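Local atomic coordinates of proteasome protein (Corynebacterium glutamicum ATCC 13032, PDB entry 2P90), a protein that is of unknown function but belongs to the PAC2 family and may be related to proteasome assembly chaperones. Residues Leu28-Ala36 with Val175-Leu183; Tyr35-Glu43 with Ile136-Thr144. One frame throughout, in Å; residues are numbered along the deposited sequence.

Contact 1: Leu28-Ala36 with Val175-Leu183; sequences LIVALQGYA and VPGSASLML
Ser178 sets its CB squarely over the phenol ring of Tyr35, 3.4 Å from the ring centroid and only 9° off the ring normal, a CH-pi contact with the middle of the face. With CG anti to the backbone N (chi1 175°), the tyrosine is carried out of the loop that follows strand 28-33 and laid along the turn before the helix. Its hydroxyl ends near the carbonyl of Pro176, where OH to O is 2.6 Å, yet the geometry makes this a weak hydrogen bond. The side chains of Leu181 and Tyr35 cross at about a right angle, bringing Leu181 CD1 to 3.7 Å from Tyr35 OH, while Val175 CG2 approaches the same oxygen. Ser178 is the N-cap residue of the helix beginning at Ala179, and its OG shares a 3.0 Å hydrogen bond with OG of Ser180, which is also bonded to Tyr139 OH.

The arrangement is a helix laid over one face of a mixed beta-sheet, its first turn running nearly antiparallel to strand 28-33 at 151°, with the axes 10.1 Å apart. Along the strand, Val30 and Leu32 turn their side chains to the helix. Val30 CG2 and Leu183 CD2 meet tip to tip at 4.1 Å, and Leu32 CD1 rests 4.3 Å from Ala179 CB. Helix 116-129 packs on Leu183 through Val123 and Val124. At the tyrosine end a second subunit arrives: its Arg73 packs on Tyr35 and Ser178 and donates from NE to Gly177 O.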
ATOM      1  N   LEU B  28     -16.779  16.066  19.497  1.00 45.90           N
ATOM      2  CA  LEU B  28     -16.115  15.855  18.230  1.00 43.07           C
ATOM      3  C   LEU B  28     -16.669  14.595  17.573  1.00 42.39           C
ATOM      4  O   LEU B  28     -16.752  13.548  18.202  1.00 41.70           O
ATOM      5  CB  LEU B  28     -14.605  15.759  18.414  1.00 43.16           C
ATOM      6  CG  LEU B  28     -13.746  15.372  17.178  1.00 41.92           C
ATOM      7  CD1 LEU B  28     -13.749  16.439  16.103  1.00 37.48           C
ATOM      8  CD2 LEU B  28     -12.335  15.058  17.617  1.00 42.15           C
ATOM      9  N   ILE B  29     -17.005  14.720  16.293  1.00 41.53           N
ATOM     10  CA  ILE B  29     -17.364  13.597  15.427  1.00 40.91           C
ATOM     11  C   ILE B  29     -16.193  13.248  14.516  1.00 40.68           C
ATOM     12  O   ILE B  29     -15.640  14.112  13.845  1.00 41.58           O
ATOM     13  CB  ILE B  29     -18.611  13.966  14.593  1.00 40.89           C
ATOM     14  CG1 ILE B  29     -19.719  14.393  15.571  1.00 42.08           C
ATOM     15  CG2 ILE B  29     -19.039  12.804  13.671  1.00 39.38           C
ATOM     16  CD1 ILE B  29     -20.808  15.125  14.895  1.00 48.49           C
ATOM     17  N   VAL B  30     -15.806  11.981  14.527  1.00 39.88           N
ATOM     18  CA  VAL B  30     -14.728  11.509  13.736  1.00 39.72           C
ATOM     19  C   VAL B  30     -15.351  10.602  12.656  1.00 40.55           C
ATOM     20  O   VAL B  30     -15.891   9.526  12.953  1.00 40.25           O
ATOM     21  CB  VAL B  30     -13.648  10.787  14.610  1.00 39.98           C
ATOM     22  CG1 VAL B  30     -12.637  10.054  13.741  1.00 38.90           C
ATOM     23  CG2 VAL B  30     -12.938  11.764  15.556  1.00 37.35           C
ATOM     24  N   ALA B  31     -15.278  11.083  11.406  1.00 40.11           N
ATOM     25  CA  ALA B  31     -15.773  10.373  10.222  1.00 39.88           C
ATOM     26  C   ALA B  31     -14.638  10.148   9.193  1.00 40.22           C
ATOM     27  O   ALA B  31     -14.494  10.950   8.251  1.00 40.48           O
ATOM     28  CB  ALA B  31     -16.901  11.175   9.581  1.00 39.30           C
ATOM     29  N   LEU B  32     -13.871   9.064   9.351  1.00 39.65           N
ATOM     30  CA  LEU B  32     -12.706   8.787   8.462  1.00 39.70           C
ATOM     31  C   LEU B  32     -13.030   7.719   7.455  1.00 39.20           C
ATOM     32  O   LEU B  32     -13.418   6.612   7.831  1.00 38.67           O
ATOM     33  CB  LEU B  32     -11.441   8.360   9.251  1.00 38.35           C
ATOM     34  CG  LEU B  32     -10.934   9.285  10.357  1.00 37.90           C
ATOM     35  CD1 LEU B  32      -9.692   8.658  11.059  1.00 33.25           C
ATOM     36  CD2 LEU B  32     -10.636  10.733   9.848  1.00 37.56           C
ATOM     37  N   GLN B  33     -12.847   8.054   6.183  1.00 39.01           N
ATOM     38  CA  GLN B  33     -13.171   7.163   5.089  1.00 40.73           C
ATOM     39  C   GLN B  33     -11.937   6.264   4.813  1.00 39.85           C
ATOM     40  O   GLN B  33     -10.795   6.714   4.894  1.00 39.75           O
ATOM     41  CB  GLN B  33     -13.607   8.018   3.885  1.00 39.29           C
ATOM     42  CG  GLN B  33     -14.201   7.257   2.689  1.00 43.79           C
ATOM     43  CD  GLN B  33     -14.307   8.148   1.390  1.00 47.81           C
ATOM     44  OE1 GLN B  33     -14.338   9.396   1.470  1.00 57.93           O
ATOM     45  NE2 GLN B  33     -14.376   7.504   0.209  1.00 52.03           N
ATOM     46  N   GLY B  34     -12.162   4.977   4.577  1.00 39.92           N
ATOM     47  CA  GLY B  34     -11.079   4.069   4.232  1.00 39.95           C
ATOM     48  C   GLY B  34     -10.986   2.803   5.060  1.00 39.89           C
ATOM     49  O   GLY B  34     -10.215   1.881   4.736  1.00 40.53           O
ATOM     50  N   TYR B  35     -11.790   2.736   6.110  1.00 39.45           N
ATOM     51  CA  TYR B  35     -11.757   1.605   7.022  1.00 39.31           C
ATOM     52  C   TYR B  35     -13.061   0.814   7.053  1.00 39.93           C
ATOM     53  O   TYR B  35     -13.086  -0.361   6.656  1.00 41.17           O
ATOM     54  CB  TYR B  35     -11.372   2.072   8.431  1.00 38.58           C
ATOM     55  CG  TYR B  35     -11.448   0.970   9.443  1.00 38.51           C
ATOM     56  CD1 TYR B  35     -10.704  -0.218   9.270  1.00 36.98           C
ATOM     57  CD2 TYR B  35     -12.274   1.075  10.555  1.00 35.21           C
ATOM     58  CE1 TYR B  35     -10.753  -1.250  10.189  1.00 35.61           C
ATOM     59  CE2 TYR B  35     -12.350   0.017  11.492  1.00 35.72           C
ATOM     60  CZ  TYR B  35     -11.577  -1.127  11.300  1.00 37.38           C
ATOM     61  OH  TYR B  35     -11.627  -2.163  12.214  1.00 39.03           O
ATOM     62  N   ALA B  36     -14.137   1.438   7.548  1.00 39.65           N
ATOM     63  CA  ALA B  36     -15.430   0.757   7.688  1.00 38.73           C
ATOM     64  C   ALA B  36     -16.498   1.538   6.919  1.00 38.70           C
ATOM     65  O   ALA B  36     -17.190   2.422   7.470  1.00 39.32           O
ATOM     66  CB  ALA B  36     -15.804   0.607   9.153  1.00 38.22           C
ATOM     67  N   VAL B 175     -10.649  -7.103  15.835  1.00 53.71           N
ATOM     68  CA  VAL B 175     -10.858  -6.469  14.520  1.00 50.88           C
ATOM     69  C   VAL B 175      -9.528  -5.953  13.906  1.00 48.79           C
ATOM     70  O   VAL B 175      -8.550  -5.776  14.621  1.00 47.52           O
ATOM     71  CB  VAL B 175     -11.967  -5.356  14.569  1.00 50.82           C
ATOM     72  CG1 VAL B 175     -13.297  -5.925  15.089  1.00 50.49           C
ATOM     73  CG2 VAL B 175     -11.542  -4.151  15.405  1.00 50.26           C
ATOM     74  N   PRO B 176      -9.484  -5.755  12.569  1.00 47.28           N
ATOM     75  CA  PRO B 176      -8.274  -5.101  12.061  1.00 45.87           C
ATOM     76  C   PRO B 176      -8.198  -3.645  12.596  1.00 45.21           C
ATOM     77  O   PRO B 176      -9.233  -2.962  12.772  1.00 45.12           O
ATOM     78  CB  PRO B 176      -8.424  -5.197  10.528  1.00 45.55           C
ATOM     79  CG  PRO B 176      -9.493  -6.346  10.289  1.00 46.62           C
ATOM     80  CD  PRO B 176     -10.426  -6.125  11.490  1.00 46.72           C
ATOM     81  N   GLY B 177      -6.991  -3.200  12.906  1.00 43.06           N
ATOM     82  CA  GLY B 177      -6.817  -1.889  13.466  1.00 41.89           C
ATOM     83  C   GLY B 177      -7.138  -0.760  12.511  1.00 41.13           C
ATOM     84  O   GLY B 177      -7.126  -0.930  11.275  1.00 40.03           O
ATOM     85  N   SER B 178      -7.465   0.388  13.103  1.00 40.58           N
ATOM     86  CA  SER B 178      -7.648   1.592  12.333  1.00 40.69           C
ATOM     87  C   SER B 178      -7.119   2.806  13.083  1.00 40.36           C
ATOM     88  O   SER B 178      -6.793   2.733  14.260  1.00 40.41           O
ATOM     89  CB  SER B 178      -9.105   1.769  11.938  1.00 41.12           C
ATOM     90  OG  SER B 178      -9.850   2.333  12.988  1.00 41.90           O
ATOM     91  N   ALA B 179      -6.985   3.911  12.369  1.00 40.39           N
ATOM     92  CA  ALA B 179      -6.493   5.125  12.950  1.00 40.36           C
ATOM     93  C   ALA B 179      -7.464   5.622  13.994  1.00 40.83           C
ATOM     94  O   ALA B 179      -7.041   6.118  15.045  1.00 41.84           O
ATOM     95  CB  ALA B 179      -6.294   6.182  11.864  1.00 40.58           C
ATOM     96  N   SER B 180      -8.765   5.500  13.727  1.00 40.83           N
ATOM     97  CA  SER B 180      -9.747   5.913  14.727  1.00 41.24           C
ATOM     98  C   SER B 180      -9.768   5.039  16.008  1.00 41.38           C
ATOM     99  O   SER B 180      -9.983   5.577  17.092  1.00 39.76           O
ATOM    100  CB  SER B 180     -11.134   6.014  14.119  1.00 41.25           C
ATOM    101  OG  SER B 180     -11.537   4.751  13.635  1.00 42.85           O
ATOM    102  N   LEU B 181      -9.577   3.719  15.871  1.00 41.07           N
ATOM    103  CA  LEU B 181      -9.487   2.812  17.027  1.00 41.92           C
ATOM    104  C   LEU B 181      -8.265   3.138  17.896  1.00 42.61           C
ATOM    105  O   LEU B 181      -8.372   3.208  19.131  1.00 43.63           O
ATOM    106  CB  LEU B 181      -9.471   1.350  16.593  1.00 41.51           C
ATOM    107  CG  LEU B 181     -10.838   0.835  16.107  1.00 42.24           C
ATOM    108  CD1 LEU B 181     -10.709  -0.405  15.287  1.00 40.05           C
ATOM    109  CD2 LEU B 181     -11.801   0.595  17.292  1.00 38.69           C
ATOM    110  N   MET B 182      -7.128   3.416  17.251  1.00 42.73           N
ATOM    111  CA  MET B 182      -5.934   3.882  17.966  1.00 41.50           C
ATOM    112  C   MET B 182      -6.269   5.175  18.719  1.00 42.38           C
ATOM    113  O   MET B 182      -5.849   5.364  19.863  1.00 43.38           O
ATOM    114  CB  MET B 182      -4.733   4.114  17.007  1.00 40.56           C
ATOM    115  CG  MET B 182      -3.424   4.466  17.767  1.00 40.41           C
ATOM    116  SD  MET B 182      -1.838   4.659  16.896  1.00 37.18           S
ATOM    117  CE  MET B 182      -1.567   2.979  16.380  1.00 35.91           C
ATOM    118  N   LEU B 183      -6.989   6.081  18.066  1.00 42.40           N
ATOM    119  CA  LEU B 183      -7.290   7.359  18.681  1.00 43.32           C
ATOM    120  C   LEU B 183      -8.216   7.156  19.898  1.00 44.28           C
ATOM    121  O   LEU B 183      -8.023   7.797  20.955  1.00 43.66           O
ATOM    122  CB  LEU B 183      -7.905   8.308  17.662  1.00 42.45           C
ATOM    123  CG  LEU B 183      -8.644   9.545  18.153  1.00 43.21           C
ATOM    124  CD1 LEU B 183      -7.706  10.521  18.874  1.00 41.14           C
ATOM    125  CD2 LEU B 183      -9.429  10.244  16.986  1.00 44.12           C
TER

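Contact 2: Tyr35-Glu43 with Ile136-Thr144; sequences YADAGHAVE and ICLYAAPMT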
ATOM      1  N   TYR B  35     -11.790   2.736   6.110  1.00 39.45           N
ATOM      2  CA  TYR B  35     -11.757   1.605   7.022  1.00 39.31           C
ATOM      3  C   TYR B  35     -13.061   0.814   7.053  1.00 39.93           C
ATOM      4  O   TYR B  35     -13.086  -0.361   6.656  1.00 41.17           O
ATOM      5  CB  TYR B  35     -11.372   2.072   8.431  1.00 38.58           C
ATOM      6  CG  TYR B  35     -11.448   0.970   9.443  1.00 38.51           C
ATOM      7  CD1 TYR B  35     -10.704  -0.218   9.270  1.00 36.98           C
ATOM      8  CD2 TYR B  35     -12.274   1.075  10.555  1.00 35.21           C
ATOM      9  CE1 TYR B  35     -10.753  -1.250  10.189  1.00 35.61           C
ATOM     10  CE2 TYR B  35     -12.350   0.017  11.492  1.00 35.72           C
ATOM     11  CZ  TYR B  35     -11.577  -1.127  11.300  1.00 37.38           C
ATOM     12  OH  TYR B  35     -11.627  -2.163  12.214  1.00 39.03           O
ATOM     13  N   ALA B  36     -14.137   1.438   7.548  1.00 39.65           N
ATOM     14  CA  ALA B  36     -15.430   0.757   7.688  1.00 38.73           C
ATOM     15  C   ALA B  36     -16.498   1.538   6.919  1.00 38.70           C
ATOM     16  O   ALA B  36     -17.190   2.422   7.470  1.00 39.32           O
ATOM     17  CB  ALA B  36     -15.804   0.607   9.153  1.00 38.22           C
ATOM     18  N   ASP B  37     -16.617   1.230   5.641  1.00 38.56           N
ATOM     19  CA  ASP B  37     -17.416   2.072   4.738  1.00 39.49           C
ATOM     20  C   ASP B  37     -18.638   1.391   4.085  1.00 38.77           C
ATOM     21  O   ASP B  37     -19.066   1.821   2.997  1.00 37.72           O
ATOM     22  CB  ASP B  37     -16.522   2.686   3.661  1.00 39.15           C
ATOM     23  CG  ASP B  37     -15.380   3.524   4.256  1.00 42.22           C
ATOM     24  OD1 ASP B  37     -15.644   4.523   5.001  1.00 43.42           O
ATOM     25  OD2 ASP B  37     -14.213   3.160   3.973  1.00 41.98           O
ATOM     26  N   ALA B  38     -19.171   0.354   4.746  1.00 38.40           N
ATOM     27  CA  ALA B  38     -20.371  -0.347   4.256  1.00 40.00           C
ATOM     28  C   ALA B  38     -21.515   0.642   3.967  1.00 40.10           C
ATOM     29  O   ALA B  38     -21.821   1.496   4.793  1.00 40.27           O
ATOM     30  CB  ALA B  38     -20.817  -1.409   5.240  1.00 39.59           C
ATOM     31  N   GLY B  39     -22.085   0.553   2.771  1.00 40.61           N
ATOM     32  CA  GLY B  39     -23.162   1.455   2.358  1.00 41.48           C
ATOM     33  C   GLY B  39     -22.718   2.904   2.189  1.00 42.34           C
ATOM     34  O   GLY B  39     -23.576   3.812   1.991  1.00 41.84           O
ATOM     35  N   HIS B  40     -21.391   3.124   2.288  1.00 42.23           N
ATOM     36  CA  HIS B  40     -20.770   4.447   2.107  1.00 42.64           C
ATOM     37  C   HIS B  40     -21.215   5.396   3.198  1.00 42.12           C
ATOM     38  O   HIS B  40     -21.236   6.611   2.995  1.00 42.01           O
ATOM     39  CB  HIS B  40     -21.163   5.063   0.764  1.00 42.74           C
ATOM     40  CG  HIS B  40     -20.803   4.218  -0.401  1.00 44.51           C
ATOM     41  ND1 HIS B  40     -19.856   4.596  -1.317  1.00 50.19           N
ATOM     42  CD2 HIS B  40     -21.250   3.003  -0.797  1.00 47.57           C
ATOM     43  CE1 HIS B  40     -19.715   3.640  -2.224  1.00 50.57           C
ATOM     44  NE2 HIS B  40     -20.551   2.663  -1.930  1.00 48.89           N
ATOM     45  N   ALA B  41     -21.555   4.830   4.351  1.00 41.36           N
ATOM     46  CA  ALA B  41     -22.321   5.554   5.354  1.00 41.30           C
ATOM     47  C   ALA B  41     -21.521   6.544   6.204  1.00 41.08           C
ATOM     48  O   ALA B  41     -22.084   7.520   6.734  1.00 41.23           O
ATOM     49  CB  ALA B  41     -23.124   4.577   6.220  1.00 40.46           C
ATOM     50  N   VAL B  42     -20.218   6.314   6.324  1.00 41.53           N
ATOM     51  CA  VAL B  42     -19.338   7.247   7.062  1.00 41.56           C
ATOM     52  C   VAL B  42     -19.111   8.529   6.236  1.00 42.03           C
ATOM     53  O   VAL B  42     -19.354   9.641   6.711  1.00 42.31           O
ATOM     54  CB  VAL B  42     -18.007   6.564   7.520  1.00 41.25           C
ATOM     55  CG1 VAL B  42     -16.999   7.585   8.080  1.00 40.59           C
ATOM     56  CG2 VAL B  42     -18.289   5.506   8.578  1.00 41.21           C
ATOM     57  N   GLU B  43     -18.676   8.361   4.989  1.00 42.45           N
ATOM     58  CA  GLU B  43     -18.413   9.484   4.123  1.00 42.69           C
ATOM     59  C   GLU B  43     -19.731  10.230   3.825  1.00 42.38           C
ATOM     60  O   GLU B  43     -19.734  11.464   3.724  1.00 41.78           O
ATOM     61  CB  GLU B  43     -17.684   9.023   2.860  1.00 42.86           C
ATOM     62  CG  GLU B  43     -18.352   7.788   2.143  1.00 47.34           C
ATOM     63  CD  GLU B  43     -17.866   6.313   2.574  1.00 52.28           C
ATOM     64  OE1 GLU B  43     -17.916   5.939   3.852  1.00 46.72           O
ATOM     65  OE2 GLU B  43     -17.513   5.544   1.567  1.00 41.48           O
ATOM     66  N   ILE B 136     -16.837  10.964  19.325  1.00 42.67           N
ATOM     67  CA  ILE B 136     -17.562   9.899  18.682  1.00 42.67           C
ATOM     68  C   ILE B 136     -17.010   9.564  17.299  1.00 42.08           C
ATOM     69  O   ILE B 136     -17.104  10.381  16.396  1.00 41.86           O
ATOM     70  CB  ILE B 136     -19.071  10.240  18.501  1.00 42.63           C
ATOM     71  CG1 ILE B 136     -19.694  10.722  19.829  1.00 43.99           C
ATOM     72  CG2 ILE B 136     -19.793   9.007  17.878  1.00 40.76           C
ATOM     73  CD1 ILE B 136     -21.225  10.984  19.758  1.00 41.87           C
ATOM     74  N   CYS B 137     -16.504   8.339  17.161  1.00 41.55           N
ATOM     75  CA  CYS B 137     -16.019   7.789  15.907  1.00 41.85           C
ATOM     76  C   CYS B 137     -17.053   6.934  15.194  1.00 41.04           C
ATOM     77  O   CYS B 137     -17.740   6.142  15.815  1.00 40.87           O
ATOM     78  CB  CYS B 137     -14.782   6.953  16.173  1.00 42.22           C
ATOM     79  SG  CYS B 137     -13.416   7.894  16.902  1.00 46.65           S
ATOM     80  N   LEU B 138     -17.156   7.096  13.881  1.00 40.44           N
ATOM     81  CA  LEU B 138     -18.185   6.420  13.109  1.00 40.13           C
ATOM     82  C   LEU B 138     -17.626   5.283  12.269  1.00 40.22           C
ATOM     83  O   LEU B 138     -16.554   5.423  11.685  1.00 40.26           O
ATOM     84  CB  LEU B 138     -18.890   7.421  12.209  1.00 40.02           C
ATOM     85  CG  LEU B 138     -19.415   8.696  12.873  1.00 39.33           C
ATOM     86  CD1 LEU B 138     -20.190   9.513  11.825  1.00 37.76           C
ATOM     87  CD2 LEU B 138     -20.272   8.416  14.147  1.00 36.72           C
ATOM     88  N   TYR B 139     -18.367   4.167  12.225  1.00 40.46           N
ATOM     89  CA  TYR B 139     -17.980   2.940  11.525  1.00 40.03           C
ATOM     90  C   TYR B 139     -19.237   2.416  10.847  1.00 40.29           C
ATOM     91  O   TYR B 139     -20.316   2.574  11.393  1.00 41.76           O
ATOM     92  CB  TYR B 139     -17.500   1.890  12.518  1.00 39.60           C
ATOM     93  CG  TYR B 139     -16.380   2.368  13.416  1.00 41.64           C
ATOM     94  CD1 TYR B 139     -15.051   2.164  13.040  1.00 40.83           C
ATOM     95  CD2 TYR B 139     -16.643   3.026  14.638  1.00 40.95           C
ATOM     96  CE1 TYR B 139     -14.023   2.606  13.819  1.00 43.02           C
ATOM     97  CE2 TYR B 139     -15.595   3.474  15.445  1.00 40.40           C
ATOM     98  CZ  TYR B 139     -14.286   3.260  15.015  1.00 41.50           C
ATOM     99  OH  TYR B 139     -13.195   3.665  15.737  1.00 40.13           O
ATOM    100  N   ALA B 140     -19.117   1.851   9.648  1.00 39.73           N
ATOM    101  CA  ALA B 140     -20.222   1.123   9.014  1.00 39.08           C
ATOM    102  C   ALA B 140     -19.717  -0.270   8.650  1.00 40.26           C
ATOM    103  O   ALA B 140     -18.742  -0.432   7.860  1.00 39.17           O
ATOM    104  CB  ALA B 140     -20.734   1.850   7.803  1.00 38.04           C
ATOM    105  N   ALA B 141     -20.359  -1.285   9.239  1.00 40.47           N
ATOM    106  CA  ALA B 141     -19.931  -2.679   9.020  1.00 40.70           C
ATOM    107  C   ALA B 141     -20.939  -3.454   8.232  1.00 40.76           C
ATOM    108  O   ALA B 141     -22.129  -3.321   8.487  1.00 40.65           O
ATOM    109  CB  ALA B 141     -19.624  -3.407  10.376  1.00 39.92           C
ATOM    110  N   PRO B 142     -20.464  -4.310   7.302  1.00 42.20           N
ATOM    111  CA  PRO B 142     -21.408  -5.183   6.613  1.00 42.87           C
ATOM    112  C   PRO B 142     -21.824  -6.265   7.595  1.00 43.92           C
ATOM    113  O   PRO B 142     -20.955  -6.874   8.234  1.00 43.84           O
ATOM    114  CB  PRO B 142     -20.587  -5.783   5.463  1.00 43.08           C
ATOM    115  CG  PRO B 142     -19.130  -5.652   5.888  1.00 43.54           C
ATOM    116  CD  PRO B 142     -19.055  -4.555   6.913  1.00 41.63           C
ATOM    117  N   MET B 143     -23.133  -6.493   7.738  1.00 44.64           N
ATOM    118  CA  MET B 143     -23.617  -7.504   8.693  1.00 45.85           C
ATOM    119  C   MET B 143     -24.681  -8.421   8.097  1.00 46.18           C
ATOM    120  O   MET B 143     -25.263  -8.149   7.030  1.00 46.23           O
ATOM    121  CB  MET B 143     -24.147  -6.873   9.997  1.00 45.73           C
ATOM    122  CG  MET B 143     -23.114  -6.099  10.845  1.00 48.38           C
ATOM    123  SD  MET B 143     -21.660  -7.013  11.490  1.00 47.03           S
ATOM    124  CE  MET B 143     -21.203  -5.870  12.785  1.00 50.50           C
ATOM    125  N   THR B 144     -24.947  -9.498   8.825  1.00 46.38           N
ATOM    126  CA  THR B 144     -25.977 -10.460   8.445  1.00 46.73           C
ATOM    127  C   THR B 144     -27.286  -9.965   9.054  1.00 45.96           C
ATOM    128  O   THR B 144     -27.757 -10.482  10.069  1.00 45.94           O
ATOM    129  CB  THR B 144     -25.631 -11.893   8.929  1.00 46.91           C
ATOM    130  OG1 THR B 144     -25.298 -11.844  10.312  1.00 47.26           O
ATOM    131  CG2 THR B 144     -24.445 -12.461   8.162  1.00 47.04           C
TER
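Ala140 exchanges backbone bonds with both neighbours of Asp37: its N donates to Ala36 O at 3.0 Å, and its O accepts from Ala38 N at 3.2 Å. Between these bonds Asp37 forms a single beta bridge with Ala140 and turns its side chain away from the strand, where OD2 takes the N-H of Gly34.

Small side chains let the loop lie close to the strand. Ala36 CB sits 4.0 Å from Tyr139 CB, Ala38 CB rests against CD of Pro142, and the methyl of Ala140 is met by that of Ala41 at 4.0 Å. This is the beta-alpha connection of an alpha/beta fold: the chain leaves strand 27-33, bridges once to the neighbouring parallel strand 134-143, and enters helix 41-52, with His40 as its N-cap residue. The helix then covers the sheet through Val42. CG2 of Val42, anti to the carbonyl carbon, is directed down onto the strand, 3.6 Å from Leu138 O and 4.1 Å from Leu138 CB.

Farther along, the edges of the Tyr35 and Tyr139 rings meet, CE2 of Tyr35 to CD1 of Tyr139 at 3.8 Å, with the ring planes turned nearly perpendicular. Holding CG anti to its own carbonyl carbon (chi1 -55°), Tyr139 carries its ring beside the CD2-CE2 edge of Tyr35, and its hydroxyl is hydrogen-bonded to Glu184 OE2 of helix 179-189.

The centres of contacts 1 and 2 lie about 10 Å apart, within the PAC2-family region and on one mixed beta-sheet, in which strands 27-33 and 134-143 are parallel neighbours. Along the chain, strand 27-33 leads through Tyr35 and Ala36, common to both contacts, into helix 41-52; strand 134-143 follows, and helix 179-189 comes last. The strands are joined directly by probable hydrogen bonds, Val30 N to Ile136 O and Leu28 O to Ile136 N. Contact 1 places helix 179-189 on one face and contact 2 places helix 41-52 on the other, so the beta-sheet is sandwiched between them, beside the interface with a second subunit.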